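Local coordinates for nucleoside kinase (PDB 2C4E), which phosphorylates a range of nucleosides, most actively inosine, guanosine and cytidine, to their monophosphates with ATP as the preferred phosphate donor, at residues P141-N144 with L145-K149; L173-I176 with I177-T180; F184-K187 with H188-E191. All coordinates share one frame; numbering follows the deposited sequence.

Interaction 1. Residues P141-N144 with L145-K149; sequences PEFN and LKCAK
The first turns of helix 141-151, the connecting helix of a beta-alpha-beta unit, bring Phe143 against Cys147 and Glu142 alongside Lys146. Four successive i to i+4 backbone bonds tie the turns together, from Leu145 N to Pro141 O at 2.9 Å through to Ala148 N on Asn144 O. Proline suits the first turn, where its lack of an N-H costs no helical bond. On the buried side the CD2-CE2-CZ side of the Phe143 ring meets Cys147 SG, 3.4 Å from Phe143 CE2; seen from the ring centroid the sulfur lies 38° off the normal, an oblique sulfur-aromatic contact. With CG anti to the backbone N (chi1 -178°), the Phe143 ring lies where Cys147 SG can reach it; Val11 of strand 7-11 touches both residues. On the outer side the Lys146 chain runs extended past Glu142, its CG 3.4 Å from Glu142 O. The charges stay beyond salt-bridge range, with Lys146 NZ 4.5 Å from Glu142 OE2, and the amine is instead hydrogen-bonded to Asn125 OD1. Small Ala148 lets the helix lie close to Ile136 and Ile176. Apolar inside and charged outside, this is the amphipathic helix of a beta-alpha-beta crossover in the ribokinase fold.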
loop_
_atom_site.group_PDB
_atom_site.type_symbol
_atom_site.label_atom_id
_atom_site.label_comp_id
_atom_site.label_asym_id
_atom_site.label_seq_id
_atom_site.Cartn_x
_atom_site.Cartn_y
_atom_site.Cartn_z
ATOM N N PRO A 141 -11.522 -12.312 -15.910
ATOM C CA PRO A 141 -11.649 -13.498 -16.771
ATOM C C PRO A 141 -12.948 -13.568 -17.574
ATOM O O PRO A 141 -12.902 -13.976 -18.741
ATOM C CB PRO A 141 -11.539 -14.652 -15.771
ATOM C CG PRO A 141 -10.611 -14.080 -14.710
ATOM C CD PRO A 141 -11.160 -12.688 -14.532
ATOM N N GLU A 142 -14.078 -13.168 -17.001
ATOM C CA GLU A 142 -15.345 -13.245 -17.734
ATOM C C GLU A 142 -15.331 -12.271 -18.906
ATOM O O GLU A 142 -15.731 -12.624 -20.023
ATOM C CB GLU A 142 -16.557 -12.982 -16.827
ATOM C CG GLU A 142 -17.874 -12.895 -17.597
ATOM C CD GLU A 142 -19.094 -12.518 -16.758
ATOM O OE1 GLU A 142 -18.974 -11.846 -15.704
ATOM O OE2 GLU A 142 -20.204 -12.886 -17.180
ATOM N N PHE A 143 -14.833 -11.062 -18.667
ATOM C CA PHE A 143 -14.757 -10.064 -19.733
ATOM C C PHE A 143 -13.733 -10.535 -20.770
ATOM O O PHE A 143 -13.951 -10.411 -21.973
ATOM C CB PHE A 143 -14.373 -8.703 -19.147
ATOM C CG PHE A 143 -14.312 -7.596 -20.158
ATOM C CD1 PHE A 143 -15.449 -6.895 -20.505
ATOM C CD2 PHE A 143 -13.110 -7.249 -20.758
ATOM C CE1 PHE A 143 -15.403 -5.855 -21.435
ATOM C CE2 PHE A 143 -13.062 -6.204 -21.689
ATOM C CZ PHE A 143 -14.212 -5.515 -22.026
ATOM N N ASN A 144 -12.643 -11.138 -20.303
ATOM C CA ASN A 144 -11.592 -11.618 -21.195
ATOM C C ASN A 144 -12.113 -12.718 -22.115
ATOM O O ASN A 144 -11.844 -12.705 -23.326
ATOM C CB ASN A 144 -10.372 -12.103 -20.410
ATOM C CG ASN A 144 -9.546 -10.952 -19.835
ATOM O OD1 ASN A 144 -8.657 -11.145 -18.974
ATOM N ND2 ASN A 144 -9.832 -9.769 -20.286
ATOM N N LEU A 145 -12.917 -13.628 -21.573
ATOM C CA LEU A 145 -13.544 -14.648 -22.419
ATOM C C LEU A 145 -14.488 -14.004 -23.430
ATOM O O LEU A 145 -14.512 -14.397 -24.606
ATOM C CB LEU A 145 -14.286 -15.686 -21.573
ATOM C CG LEU A 145 -15.026 -16.791 -22.330
ATOM C CD1 LEU A 145 -14.090 -17.579 -23.260
ATOM C CD2 LEU A 145 -15.708 -17.727 -21.357
ATOM N N LYS A 146 -15.270 -13.010 -23.016
ATOM C CA LYS A 146 -16.124 -12.313 -23.975
ATOM C C LYS A 146 -15.292 -11.740 -25.108
ATOM O O LYS A 146 -15.685 -11.822 -26.259
ATOM C CB LYS A 146 -16.909 -11.163 -23.338
ATOM C CG LYS A 146 -17.971 -11.575 -22.344
ATOM C CD LYS A 146 -18.624 -10.330 -21.765
ATOM C CE LYS A 146 -19.853 -10.660 -20.947
ATOM N NZ LYS A 146 -20.277 -9.505 -20.097
ATOM N N CYS A 147 -14.133 -11.168 -24.775
ATOM C CA CYS A 147 -13.248 -10.585 -25.782
ATOM C C CYS A 147 -12.756 -11.644 -26.756
ATOM O O CYS A 147 -12.813 -11.423 -27.978
ATOM C CB CYS A 147 -12.052 -9.886 -25.141
ATOM S SG CYS A 147 -12.491 -8.359 -24.288
ATOM N N ALA A 148 -12.323 -12.787 -26.225
ATOM C CA ALA A 148 -11.807 -13.883 -27.049
ATOM C C ALA A 148 -12.895 -14.393 -27.968
ATOM O O ALA A 148 -12.660 -14.586 -29.141
ATOM C CB ALA A 148 -11.293 -15.015 -26.191
ATOM N N LYS A 149 -14.096 -14.597 -27.422
ATOM C CA LYS A 149 -15.187 -15.173 -28.210
ATOM C C LYS A 149 -15.697 -14.201 -29.271
ATOM O O LYS A 149 -16.068 -14.624 -30.360
ATOM C CB LYS A 149 -16.313 -15.685 -27.290
ATOM C CG LYS A 149 -15.897 -16.940 -26.533
ATOM C CD LYS A 149 -16.929 -17.467 -25.544
ATOM C CE LYS A 149 -18.034 -18.247 -26.219
ATOM N NZ LYS A 149 -18.799 -19.053 -25.227
#

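Interaction 2. Residues L173-I176 with I177-T180; sequences LLEI and IEHT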
loop_
_atom_site.group_PDB
_atom_site.type_symbol
_atom_site.label_atom_id
_atom_site.label_comp_id
_atom_site.label_asym_id
_atom_site.label_seq_id
_atom_site.Cartn_x
_atom_site.Cartn_y
_atom_site.Cartn_z
ATOM N N LEU A 173 -11.320 -22.556 -19.009
ATOM C CA LEU A 173 -10.000 -22.512 -19.631
ATOM C C LEU A 173 -10.028 -23.153 -21.004
ATOM O O LEU A 173 -9.414 -22.641 -21.942
ATOM C CB LEU A 173 -8.954 -23.208 -18.747
ATOM C CG LEU A 173 -7.501 -23.048 -19.190
ATOM C CD1 LEU A 173 -7.130 -21.566 -19.280
ATOM C CD2 LEU A 173 -6.570 -23.807 -18.227
ATOM N N LEU A 174 -10.748 -24.259 -21.127
ATOM C CA LEU A 174 -10.878 -24.941 -22.399
ATOM C C LEU A 174 -11.579 -23.994 -23.362
ATOM O O LEU A 174 -11.144 -23.828 -24.489
ATOM C CB LEU A 174 -11.673 -26.237 -22.239
ATOM C CG LEU A 174 -11.860 -27.093 -23.485
ATOM C CD1 LEU A 174 -10.516 -27.522 -24.062
ATOM C CD2 LEU A 174 -12.722 -28.322 -23.135
ATOM N N GLU A 175 -12.612 -23.314 -22.886
ATOM C CA GLU A 175 -13.375 -22.399 -23.756
ATOM C C GLU A 175 -12.546 -21.232 -24.289
ATOM O O GLU A 175 -12.607 -20.935 -25.468
ATOM C CB GLU A 175 -14.623 -21.881 -23.040
ATOM C CG GLU A 175 -15.560 -21.091 -23.938
ATOM C CD GLU A 175 -16.293 -21.930 -24.979
ATOM O OE1 GLU A 175 -16.119 -23.175 -25.025
ATOM O OE2 GLU A 175 -17.066 -21.329 -25.752
ATOM N N ILE A 176 -11.762 -20.566 -23.446
ATOM C CA ILE A 176 -10.979 -19.445 -23.944
ATOM C C ILE A 176 -9.853 -19.922 -24.873
ATOM O O ILE A 176 -9.550 -19.270 -25.867
ATOM C CB ILE A 176 -10.472 -18.556 -22.782
ATOM C CG1 ILE A 176 -9.999 -17.207 -23.313
ATOM C CG2 ILE A 176 -9.355 -19.248 -21.975
ATOM C CD1 ILE A 176 -9.980 -16.128 -22.266
ATOM N N ILE A 177 -9.254 -21.067 -24.565
ATOM C CA ILE A 177 -8.208 -21.636 -25.406
ATOM C C ILE A 177 -8.758 -22.016 -26.782
ATOM O O ILE A 177 -8.051 -21.912 -27.776
ATOM C CB ILE A 177 -7.522 -22.847 -24.713
ATOM C CG1 ILE A 177 -6.639 -22.339 -23.593
ATOM C CG2 ILE A 177 -6.724 -23.689 -25.713
ATOM C CD1 ILE A 177 -5.980 -23.473 -22.772
ATOM N N GLU A 178 -10.034 -22.406 -26.837
ATOM C CA GLU A 178 -10.638 -22.808 -28.087
ATOM C C GLU A 178 -10.868 -21.558 -28.950
ATOM O O GLU A 178 -11.090 -21.672 -30.146
ATOM C CB GLU A 178 -11.894 -23.673 -27.861
ATOM C CG GLU A 178 -11.453 -25.050 -27.343
ATOM C CD GLU A 178 -12.519 -26.110 -27.280
ATOM O OE1 GLU A 178 -13.680 -25.775 -26.965
ATOM O OE2 GLU A 178 -12.160 -27.293 -27.512
ATOM N N HIS A 179 -10.773 -20.387 -28.325
ATOM C CA HIS A 179 -10.881 -19.092 -29.027
ATOM C C HIS A 179 -9.576 -18.312 -29.000
ATOM O O HIS A 179 -9.573 -17.077 -29.027
ATOM C CB HIS A 179 -11.988 -18.279 -28.397
ATOM C CG HIS A 179 -13.321 -18.942 -28.477
ATOM N ND1 HIS A 179 -14.257 -18.636 -29.442
ATOM C CD2 HIS A 179 -13.864 -19.926 -27.724
ATOM C CE1 HIS A 179 -15.320 -19.404 -29.270
ATOM N NE2 HIS A 179 -15.111 -20.188 -28.228
ATOM N N THR A 180 -8.460 -19.044 -28.955
ATOM C CA THR A 180 -7.136 -18.435 -28.919
ATOM C C THR A 180 -6.309 -18.894 -30.113
ATOM O O THR A 180 -6.315 -20.066 -30.440
ATOM C CB THR A 180 -6.397 -18.830 -27.630
ATOM O OG1 THR A 180 -7.053 -18.255 -26.498
ATOM C CG2 THR A 180 -5.027 -18.181 -27.592
#
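Ile177, Ile176 and Glu178 carry most of this contact, at the C-terminal end of helix 170-178, which links strands 156-159 and 182-186 in a beta-alpha-beta unit. Ile177 reaches back one turn: its N gives a bond to Leu173 O at 3.1 Å, and its CD1 meets Leu173 CG at 3.9 Å, the two side chains crossing at a slant. CG1 of Ile177 stands beside its own backbone N (chi1 -73°), which lays that branch along the carbonyl of Leu173. An apolar residue suits this buried place, where Leu197 of helix 187-197 touches both Leu173 and Ile177.

Glu178 lies on a more polar side. Its extended chain passes over the preceding turn, CG 3.1 Å from Leu174 O, and its OE2 comes 3.8 Å from Leu174 CD1 while forming a salt bridge with Arg207. The carboxylate of Glu175 is near, OE1 to Glu178 OE1 4.1 Å; the two acids probably repel each other, but Arg207 and Lys149, which pairs with Glu175 OE2, are likely to offset this. With an alanine at Glu178, Arg207 would probably lose its carboxylate mate, and the end of Leu174 the carboxylate group that lies against it. His179 NE2 adds a weak bond to Glu175 OE2.

Ile176 packs its side chain on Leu145, Ala148 and Phe159, while its carbonyl serves the end of the helix. There the chain leaves helical geometry, and Thr180 supplies a hydroxyl in place of a further backbone donor. Two donors grip Ile176 O from opposite faces of its carbonyl plane: His179 N at 3.0 Å, 66° out of that plane, and Thr180 OG1 at 2.8 Å, 42° out of it.

Interaction 3. Residues F184-K187 with H188-E191; sequences FMNK and HEFE
Phe190 N donates to Asn186 O at 2.8 Å, nearly in line with the C=O bond, and Glu191 N follows to Lys187 O at 3.0 Å, the backbone bonds that turn strand 182-186 into helix 187-197. Asn186 occupies the N-cap position, though its side chain makes no capping bond.

The apolar contact joins Met185 to Phe190. Met185 CE meets the ring at its edge, in plane, 3.8 Å from Phe190 CD1, and the side chains cross at about a right angle. A bend at the thioether (chi3 -84°) turns the methyl to that edge, while SD rests 3.8 Å from Phe190 CA; the flexible methionine can thus follow the first helical turn. Tyr204 touches both residues.

Polar side chains lie on other sides. Asn186 and Glu189 run side by side, pointing the same way, with CB of Asn186 3.9 Å from Glu189 CG and their amide and carboxylate planes 44° apart. Asn186 OD1 is hydrogen-bonded to Thr214 OG1. Lys187 crosses Glu191 at the surface, its CE methylene 3.7 Å from Glu191 OE2; the opposite charges, Lys187 NZ and Glu191 OE2, are near but not in contact.

Asn186 and Thr214 both belong to the ATP-binding site. Asn186 gives its carbonyl to the start of the helix and its amide oxygen to Thr214, a division that is likely to fix the place of this ATP-binding residue relative to the strand-to-helix turn.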
loop_
_atom_site.group_PDB
_atom_site.type_symbol
_atom_site.label_atom_id
_atom_site.label_comp_id
_atom_site.label_asym_id
_atom_site.label_seq_id
_atom_site.Cartn_x
_atom_site.Cartn_y
_atom_site.Cartn_z
ATOM N N PHE A 184 0.195 -18.002 -24.759
ATOM C CA PHE A 184 1.427 -17.838 -24.012
ATOM C C PHE A 184 1.223 -18.310 -22.574
ATOM O O PHE A 184 0.235 -17.957 -21.938
ATOM C CB PHE A 184 1.829 -16.361 -23.952
ATOM C CG PHE A 184 2.203 -15.739 -25.275
ATOM C CD1 PHE A 184 1.230 -15.115 -26.074
ATOM C CD2 PHE A 184 3.520 -15.684 -25.691
ATOM C CE1 PHE A 184 1.578 -14.503 -27.276
ATOM C CE2 PHE A 184 3.860 -15.079 -26.883
ATOM C CZ PHE A 184 2.897 -14.487 -27.672
ATOM N N MET A 185 2.167 -19.078 -22.052
ATOM C CA MET A 185 2.183 -19.422 -20.642
ATOM C C MET A 185 3.613 -19.597 -20.186
ATOM O O MET A 185 4.448 -20.104 -20.915
ATOM C CB MET A 185 1.406 -20.716 -20.373
ATOM C CG MET A 185 -0.112 -20.560 -20.371
ATOM S SD MET A 185 -0.912 -22.109 -19.818
ATOM C CE MET A 185 -0.945 -22.974 -21.332
ATOM N N ASN A 186 3.893 -19.181 -18.966
ATOM C CA ASN A 186 5.135 -19.553 -18.324
ATOM C C ASN A 186 5.085 -21.040 -17.980
ATOM O O ASN A 186 4.006 -21.616 -17.897
ATOM C CB ASN A 186 5.356 -18.713 -17.074
ATOM C CG ASN A 186 5.715 -17.290 -17.414
ATOM O OD1 ASN A 186 6.601 -17.052 -18.233
ATOM N ND2 ASN A 186 5.018 -16.334 -16.812
ATOM N N LYS A 187 6.248 -21.650 -17.782
ATOM C CA LYS A 187 6.326 -23.107 -17.620
ATOM C C LYS A 187 5.505 -23.655 -16.454
ATOM O O LYS A 187 4.875 -24.697 -16.590
ATOM C CB LYS A 187 7.775 -23.574 -17.495
ATOM C CG LYS A 187 7.924 -25.104 -17.456
ATOM C CD LYS A 187 9.373 -25.538 -17.652
ATOM C CE LYS A 187 9.474 -26.971 -18.162
ATOM N NZ LYS A 187 10.832 -27.273 -18.690
ATOM N N HIS A 188 5.516 -22.960 -15.321
ATOM C CA HIS A 188 4.773 -23.419 -14.149
ATOM C C HIS A 188 3.274 -23.418 -14.427
ATOM O O HIS A 188 2.548 -24.334 -14.036
ATOM C CB HIS A 188 5.086 -22.537 -12.937
ATOM C CG HIS A 188 6.462 -22.735 -12.381
ATOM N ND1 HIS A 188 7.228 -23.847 -12.660
ATOM C CD2 HIS A 188 7.209 -21.962 -11.558
ATOM C CE1 HIS A 188 8.384 -23.755 -12.026
ATOM N NE2 HIS A 188 8.397 -22.620 -11.350
ATOM N N GLU A 189 2.824 -22.390 -15.128
ATOM C CA GLU A 189 1.428 -22.202 -15.421
ATOM C C GLU A 189 1.032 -23.225 -16.499
ATOM O O GLU A 189 -0.022 -23.821 -16.423
ATOM C CB GLU A 189 1.214 -20.708 -15.770
ATOM C CG GLU A 189 2.227 -19.843 -14.974
ATOM C CD GLU A 189 1.729 -18.504 -14.494
ATOM O OE1 GLU A 189 1.568 -17.589 -15.341
ATOM O OE2 GLU A 189 1.588 -18.359 -13.254
ATOM N N PHE A 190 1.935 -23.494 -17.435
ATOM C CA PHE A 190 1.699 -24.493 -18.472
ATOM C C PHE A 190 1.512 -25.894 -17.818
ATOM O O PHE A 190 0.593 -26.644 -18.183
ATOM C CB PHE A 190 2.873 -24.512 -19.452
ATOM C CG PHE A 190 2.801 -25.632 -20.458
ATOM C CD1 PHE A 190 1.852 -25.593 -21.465
ATOM C CD2 PHE A 190 3.668 -26.716 -20.384
ATOM C CE1 PHE A 190 1.774 -26.622 -22.401
ATOM C CE2 PHE A 190 3.587 -27.751 -21.309
ATOM C CZ PHE A 190 2.635 -27.687 -22.325
ATOM N N GLU A 191 2.358 -26.232 -16.849
ATOM C CA GLU A 191 2.257 -27.536 -16.211
ATOM C C GLU A 191 0.911 -27.587 -15.482
ATOM O O GLU A 191 0.241 -28.613 -15.494
ATOM C CB GLU A 191 3.493 -27.864 -15.312
ATOM C CG GLU A 191 4.788 -28.038 -16.141
ATOM C CD GLU A 191 6.076 -28.361 -15.344
ATOM O OE1 GLU A 191 6.110 -28.282 -14.095
ATOM O OE2 GLU A 191 7.106 -28.708 -15.984
#

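Interactions 1 and 2 lie on successive connecting helices and touch directly: Lys149 NZ forms a salt bridge with Glu175 OE2 at 2.9 Å, and Leu145 CD1 packs 3.7 Å from Ile176 CA. Both are partly buried, with apolar faces turned inward, but interaction 1 consolidates the start of its helix and interaction 2 the end of the next. Interaction 3 is mainly a surface contact and follows interaction 2 along the chain, yet stands about 12 Å from interaction 1 at the nearest atoms. It alone includes an ATP-binding residue. Regular helical bonding thus dominates 141-149, an irregular helix exit 173-180, and a strand-to-helix turn 184-191.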